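Local coordinates for 5'-deoxynucleotidase (Archaeoglobus fulgidus, PDB 1YNB), which probably catalyses metal-dependent hydrolysis of 2'-deoxyribonucleoside 5'-phosphates to the deoxyribonucleoside and phosphate, at residues A[31-36]-A[137-142]; A[49-54]-A[63-68]. One frame throughout, in Å; residues are numbered along the deposited sequence.

Contact 1 (A[31-36]-A[137-142]); sequences LGIRLP and QQVSYA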
loop_
_atom_site.group_PDB
_atom_site.type_symbol
_atom_site.label_atom_id
_atom_site.label_comp_id
_atom_site.label_asym_id
_atom_site.label_seq_id
_atom_site.Cartn_x
_atom_site.Cartn_y
_atom_site.Cartn_z
ATOM N N LEU A 31 16.532 -6.185 -13.636
ATOM C CA LEU A 31 17.417 -5.927 -12.509
ATOM C C LEU A 31 17.211 -6.972 -11.425
ATOM O O LEU A 31 17.867 -6.906 -10.382
ATOM C CB LEU A 31 17.162 -4.559 -11.899
ATOM C CG LEU A 31 17.859 -3.358 -12.513
ATOM C CD1 LEU A 31 17.474 -3.267 -13.961
ATOM C CD2 LEU A 31 17.475 -2.073 -11.751
ATOM N N GLY A 32 16.275 -7.880 -11.655
ATOM C CA GLY A 32 15.991 -8.958 -10.704
ATOM C C GLY A 32 14.983 -8.633 -9.621
ATOM O O GLY A 32 14.762 -9.428 -8.712
ATOM N N ILE A 33 14.349 -7.467 -9.726
ATOM C CA ILE A 33 13.315 -7.064 -8.767
ATOM C C ILE A 33 12.097 -7.886 -9.097
ATOM O O ILE A 33 11.491 -7.741 -10.141
ATOM C CB ILE A 33 13.016 -5.547 -8.879
ATOM C CG1 ILE A 33 14.263 -4.769 -8.470
ATOM C CG2 ILE A 33 11.837 -5.178 -7.976
ATOM C CD1 ILE A 33 14.331 -3.344 -9.007
ATOM N N ARG A 34 11.732 -8.796 -8.199
ATOM C CA ARG A 34 10.646 -9.721 -8.479
ATOM C C ARG A 34 9.204 -9.292 -8.540
ATOM O O ARG A 34 8.426 -9.831 -9.327
ATOM C CB ARG A 34 10.747 -10.920 -7.526
ATOM C CG ARG A 34 11.939 -11.773 -7.857
ATOM C CD ARG A 34 11.681 -12.506 -9.185
ATOM N NE ARG A 34 11.270 -13.900 -8.957
ATOM C CZ ARG A 34 10.696 -14.685 -9.868
ATOM N NH1 ARG A 34 10.414 -14.225 -11.084
ATOM N NH2 ARG A 34 10.478 -15.967 -9.596
ATOM N N LEU A 35 8.808 -8.391 -7.681
ATOM C CA LEU A 35 7.398 -7.954 -7.726
ATOM C C LEU A 35 7.566 -6.474 -7.784
ATOM O O LEU A 35 7.474 -5.788 -6.762
ATOM C CB LEU A 35 6.693 -8.310 -6.427
ATOM C CG LEU A 35 6.525 -9.817 -6.276
ATOM C CD1 LEU A 35 6.108 -10.159 -4.831
ATOM C CD2 LEU A 35 5.479 -10.276 -7.258
ATOM N N PRO A 36 7.874 -5.955 -8.970
ATOM C CA PRO A 36 8.064 -4.516 -9.060
ATOM C C PRO A 36 6.734 -3.753 -9.051
ATOM O O PRO A 36 5.685 -4.337 -9.187
ATOM C CB PRO A 36 8.766 -4.360 -10.398
ATOM C CG PRO A 36 8.105 -5.389 -11.203
ATOM C CD PRO A 36 8.037 -6.601 -10.286
ATOM N N GLN A 137 18.222 0.660 -2.813
ATOM C CA GLN A 137 18.507 0.077 -1.495
ATOM C C GLN A 137 18.485 -1.462 -1.555
ATOM O O GLN A 137 19.019 -2.122 -0.639
ATOM C CB GLN A 137 17.484 0.582 -0.470
ATOM C CG GLN A 137 17.128 2.084 -0.639
ATOM C CD GLN A 137 18.330 3.018 -0.501
ATOM O OE1 GLN A 137 18.596 3.840 -1.388
ATOM N NE2 GLN A 137 19.049 2.911 0.616
ATOM N N GLN A 138 17.887 -2.026 -2.613
ATOM C CA GLN A 138 17.787 -3.484 -2.854
ATOM C C GLN A 138 18.784 -3.913 -3.901
ATOM O O GLN A 138 19.467 -4.941 -3.759
ATOM C CB GLN A 138 16.445 -3.881 -3.439
ATOM C CG GLN A 138 15.283 -4.012 -2.515
ATOM C CD GLN A 138 13.957 -4.068 -3.316
ATOM O OE1 GLN A 138 13.741 -4.952 -4.184
ATOM N NE2 GLN A 138 13.081 -3.114 -3.042
ATOM N N VAL A 139 18.823 -3.149 -4.991
ATOM C CA VAL A 139 19.721 -3.427 -6.098
ATOM C C VAL A 139 20.386 -2.115 -6.470
ATOM O O VAL A 139 19.736 -1.173 -6.968
ATOM C CB VAL A 139 18.936 -3.993 -7.283
ATOM C CG1 VAL A 139 19.875 -4.219 -8.445
ATOM C CG2 VAL A 139 18.266 -5.327 -6.871
ATOM N N SER A 140 21.687 -2.038 -6.205
ATOM C CA SER A 140 22.424 -0.816 -6.433
ATOM C C SER A 140 22.221 -0.161 -7.769
ATOM O O SER A 140 22.095 1.053 -7.831
ATOM C CB SER A 140 23.926 -1.057 -6.242
ATOM O OG SER A 140 24.153 -1.320 -4.863
ATOM N N TYR A 141 22.204 -0.976 -8.821
ATOM C CA TYR A 141 22.101 -0.476 -10.184
ATOM C C TYR A 141 20.800 0.303 -10.440
ATOM O O TYR A 141 20.738 1.108 -11.360
ATOM C CB TYR A 141 22.202 -1.628 -11.171
ATOM C CG TYR A 141 22.398 -1.166 -12.601
ATOM C CD1 TYR A 141 23.661 -0.787 -13.059
ATOM C CD2 TYR A 141 21.328 -1.126 -13.498
ATOM C CE1 TYR A 141 23.858 -0.382 -14.386
ATOM C CE2 TYR A 141 21.508 -0.727 -14.816
ATOM C CZ TYR A 141 22.781 -0.360 -15.250
ATOM O OH TYR A 141 22.984 0.022 -16.555
ATOM N N ALA A 142 19.782 0.057 -9.627
ATOM C CA ALA A 142 18.503 0.784 -9.808
ATOM C C ALA A 142 18.732 2.292 -9.853
ATOM O O ALA A 142 17.949 3.010 -10.463
ATOM C CB ALA A 142 17.546 0.453 -8.679
#
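The carbonyl oxygen of Val139 accepts a hydrogen bond of 2.9 Å from Ala142 N, closing the tight turn at the start of the 3-10 segment 140-142 and bringing Val139, Tyr141 and Ala142 to bear on Leu31. In this all-helical HD-domain fold the contact joins two loops: 31-36 ahead of helix 39-56, and 137-142 just beyond helix 117-135. No hydrogen bond crosses between them, and leucine, with its branched end, suits the place by reaching several neighbours. Its first torsion (chi1 -85°) turns CG toward the turn, and CD2, extended away from CA, reaches Ala142 CA at 3.6 Å. The small CB of Ala142 permits this close approach to the backbone. Tyr141 presents a ring edge, with its CD2 4.2 Å from Leu31 CG. At Gly32 the backbone is left-handed (phi 88°), where a CB would press against the carbonyl O of Leu31. Tyr135, from helix 117-135, lies against both Ile33 and Ala142, while Gln138 packs on Gly32 of the second subunit. Val139 turns both methyls, CG1 and CG2, to Leu31 O, each 3.9 Å away, and its CG2 also meets Ile33 CG1 at 4.3 Å.

Contact 2 (A[49-54]-A[63-68]); sequences IAFILA and KACKAA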
loop_
_atom_site.group_PDB
_atom_site.type_symbol
_atom_site.label_atom_id
_atom_site.label_comp_id
_atom_site.label_asym_id
_atom_site.label_seq_id
_atom_site.Cartn_x
_atom_site.Cartn_y
_atom_site.Cartn_z
ATOM N N ILE A 49 2.728 13.726 -8.153
ATOM C CA ILE A 49 3.855 14.610 -8.440
ATOM C C ILE A 49 3.478 15.734 -9.438
ATOM O O ILE A 49 3.936 16.865 -9.277
ATOM C CB ILE A 49 5.026 13.809 -9.033
ATOM C CG1 ILE A 49 5.593 12.909 -7.896
ATOM C CG2 ILE A 49 6.139 14.745 -9.530
ATOM C CD1 ILE A 49 6.698 11.874 -8.422
ATOM N N ALA A 50 2.679 15.399 -10.453
ATOM C CA ALA A 50 2.300 16.385 -11.476
ATOM C C ALA A 50 1.506 17.520 -10.815
ATOM O O ALA A 50 1.689 18.694 -11.160
ATOM C CB ALA A 50 1.499 15.729 -12.577
ATOM N N PHE A 51 0.654 17.156 -9.863
ATOM C CA PHE A 51 -0.135 18.113 -9.073
ATOM C C PHE A 51 0.867 19.033 -8.359
ATOM O O PHE A 51 0.785 20.265 -8.437
ATOM C CB PHE A 51 -0.959 17.349 -8.054
ATOM C CG PHE A 51 -1.787 18.214 -7.159
ATOM C CD1 PHE A 51 -2.993 18.752 -7.619
ATOM C CD2 PHE A 51 -1.381 18.469 -5.858
ATOM C CE1 PHE A 51 -3.794 19.540 -6.776
ATOM C CE2 PHE A 51 -2.164 19.253 -5.005
ATOM C CZ PHE A 51 -3.388 19.785 -5.494
ATOM N N ILE A 52 1.849 18.430 -7.678
ATOM C CA ILE A 52 2.861 19.213 -6.985
ATOM C C ILE A 52 3.648 20.141 -7.922
ATOM O O ILE A 52 3.900 21.311 -7.579
ATOM C CB ILE A 52 3.860 18.291 -6.255
ATOM C CG1 ILE A 52 3.172 17.628 -5.055
ATOM C CG2 ILE A 52 5.054 19.106 -5.729
ATOM C CD1 ILE A 52 3.998 16.460 -4.447
ATOM N N LEU A 53 4.066 19.625 -9.072
ATOM C CA LEU A 53 4.836 20.437 -10.028
ATOM C C LEU A 53 4.051 21.669 -10.473
ATOM O O LEU A 53 4.610 22.761 -10.579
ATOM C CB LEU A 53 5.221 19.632 -11.270
ATOM C CG LEU A 53 6.278 18.531 -11.041
ATOM C CD1 LEU A 53 6.563 17.803 -12.324
ATOM C CD2 LEU A 53 7.537 19.140 -10.482
ATOM N N ALA A 54 2.763 21.484 -10.738
ATOM C CA ALA A 54 1.930 22.604 -11.176
ATOM C C ALA A 54 1.819 23.625 -10.064
ATOM O O ALA A 54 2.048 24.803 -10.287
ATOM C CB ALA A 54 0.543 22.098 -11.586
ATOM N N LYS A 63 -5.648 23.992 -12.222
ATOM C CA LYS A 63 -4.624 23.645 -13.197
ATOM C C LYS A 63 -3.835 22.415 -12.666
ATOM O O LYS A 63 -3.507 21.508 -13.414
ATOM C CB LYS A 63 -3.680 24.854 -13.363
ATOM C CG LYS A 63 -3.003 24.993 -14.731
ATOM C CD LYS A 63 -3.986 25.350 -15.863
ATOM C CE LYS A 63 -4.811 26.641 -15.603
ATOM N NZ LYS A 63 -4.028 27.916 -15.490
ATOM N N ALA A 64 -3.523 22.425 -11.377
ATOM C CA ALA A 64 -2.782 21.319 -10.747
ATOM C C ALA A 64 -3.619 20.026 -10.856
ATOM O O ALA A 64 -3.089 18.962 -11.190
ATOM C CB ALA A 64 -2.503 21.657 -9.309
ATOM N N CYS A 65 -4.925 20.117 -10.590
ATOM C CA CYS A 65 -5.799 18.940 -10.687
ATOM C C CYS A 65 -5.854 18.412 -12.119
ATOM O O CYS A 65 -5.997 17.220 -12.372
ATOM C CB CYS A 65 -7.214 19.297 -10.214
ATOM S SG CYS A 65 -7.322 19.607 -8.528
ATOM N N LYS A 66 -5.739 19.295 -13.098
ATOM C CA LYS A 66 -5.778 18.839 -14.477
ATOM C C LYS A 66 -4.477 18.112 -14.870
ATOM O O LYS A 66 -4.444 17.209 -15.727
ATOM C CB LYS A 66 -5.974 20.044 -15.398
ATOM C CG LYS A 66 -6.076 19.699 -16.853
ATOM C CD LYS A 66 -6.505 20.965 -17.630
ATOM C CE LYS A 66 -6.817 20.661 -19.070
ATOM N NZ LYS A 66 -7.103 21.964 -19.768
ATOM N N ALA A 67 -3.395 18.562 -14.271
ATOM C CA ALA A 67 -2.104 17.967 -14.560
ATOM C C ALA A 67 -2.101 16.556 -13.953
ATOM O O ALA A 67 -1.578 15.627 -14.559
ATOM C CB ALA A 67 -1.008 18.822 -13.963
ATOM N N ALA A 68 -2.639 16.430 -12.762
ATOM C CA ALA A 68 -2.704 15.124 -12.102
ATOM C C ALA A 68 -3.547 14.171 -12.924
ATOM O O ALA A 68 -3.155 13.027 -13.177
ATOM C CB ALA A 68 -3.261 15.271 -10.706
#
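Turned with its CG anti to the backbone N (chi1 179°), Phe51 extends its ring beside the neighbouring helix, with the CD1-CE1 side toward Ala64 and Cys65, while Cys65, with SG anti to its own carbonyl carbon, raises the sulfur beside that ring. The two segments belong to an antiparallel helical hairpin of the HD domain, made by helices 39-56 and 61-73 and a short connection. Their local axes approach to 7.4 Å, a close spacing, with 149° between their directions. Alanines make this possible: Ala50 and Ala54, one turn apart, face Ala64 and Ala67, and their short side chains let each helix press against the other's backbone. The CB of Ala54 sits 3.5 Å from Ala64 CA, and that of Ala50 rests 3.7 Å from Ala67 O, an oxygen of the helix backbone. An alanine methyl is not a conventional hydrogen-bond donor, so the latter is a van der Waals contact. No hydrogen bond links the segments.

Phe51 covers one edge of this alanine seam. Its CD1 comes within 3.4 Å of Ala64 CB, the tightest side-chain approach here, and its CB meets Ala68 CB at 4.1 Å; the small methyls of these alanines let the bulky apolar ring come close to the helix. A third subunit also contributes: its Phe73 stacks edge-to-face on Phe51, and its Thr69 packs on Phe51, Cys65 and Ala68, placing this flank in a subunit interface. Ala123 of helix 117-135 also touches Ala50. Cysteine, compact and weakly polar, fits the buried rim of the ring in a sulfur-aromatic contact. Seen from the centroid of the Phe51 ring, Cys65 SG lies 5.3 Å away and 78° off the normal, hence at the edge, and it is 3.9 Å from Phe51 CE1.

How the contacts relate
Contacts 1 and 2 lie on opposite sides of the chain's centre, about 29 Å apart between centres and about 14 Å between nearest atoms, without touching. Along the chain the order is 31-36, 49-54, 63-68, 137-142, so contact 2 falls wholly between the two halves of contact 1. Helix 117-135 connects the regions: Ala123 meets contact 2, and Tyr135, at its C-terminal end, meets contact 1. Contact 2 pairs helices 39-56 and 61-73, which bear His42 and directly precede His74 and Asp75; with Asp124 these converge, consistent with an HD-type metal site, though no metal is bound to them here. Contact 1 ties distant loops and meets the second and third subunits, contact 2 the third.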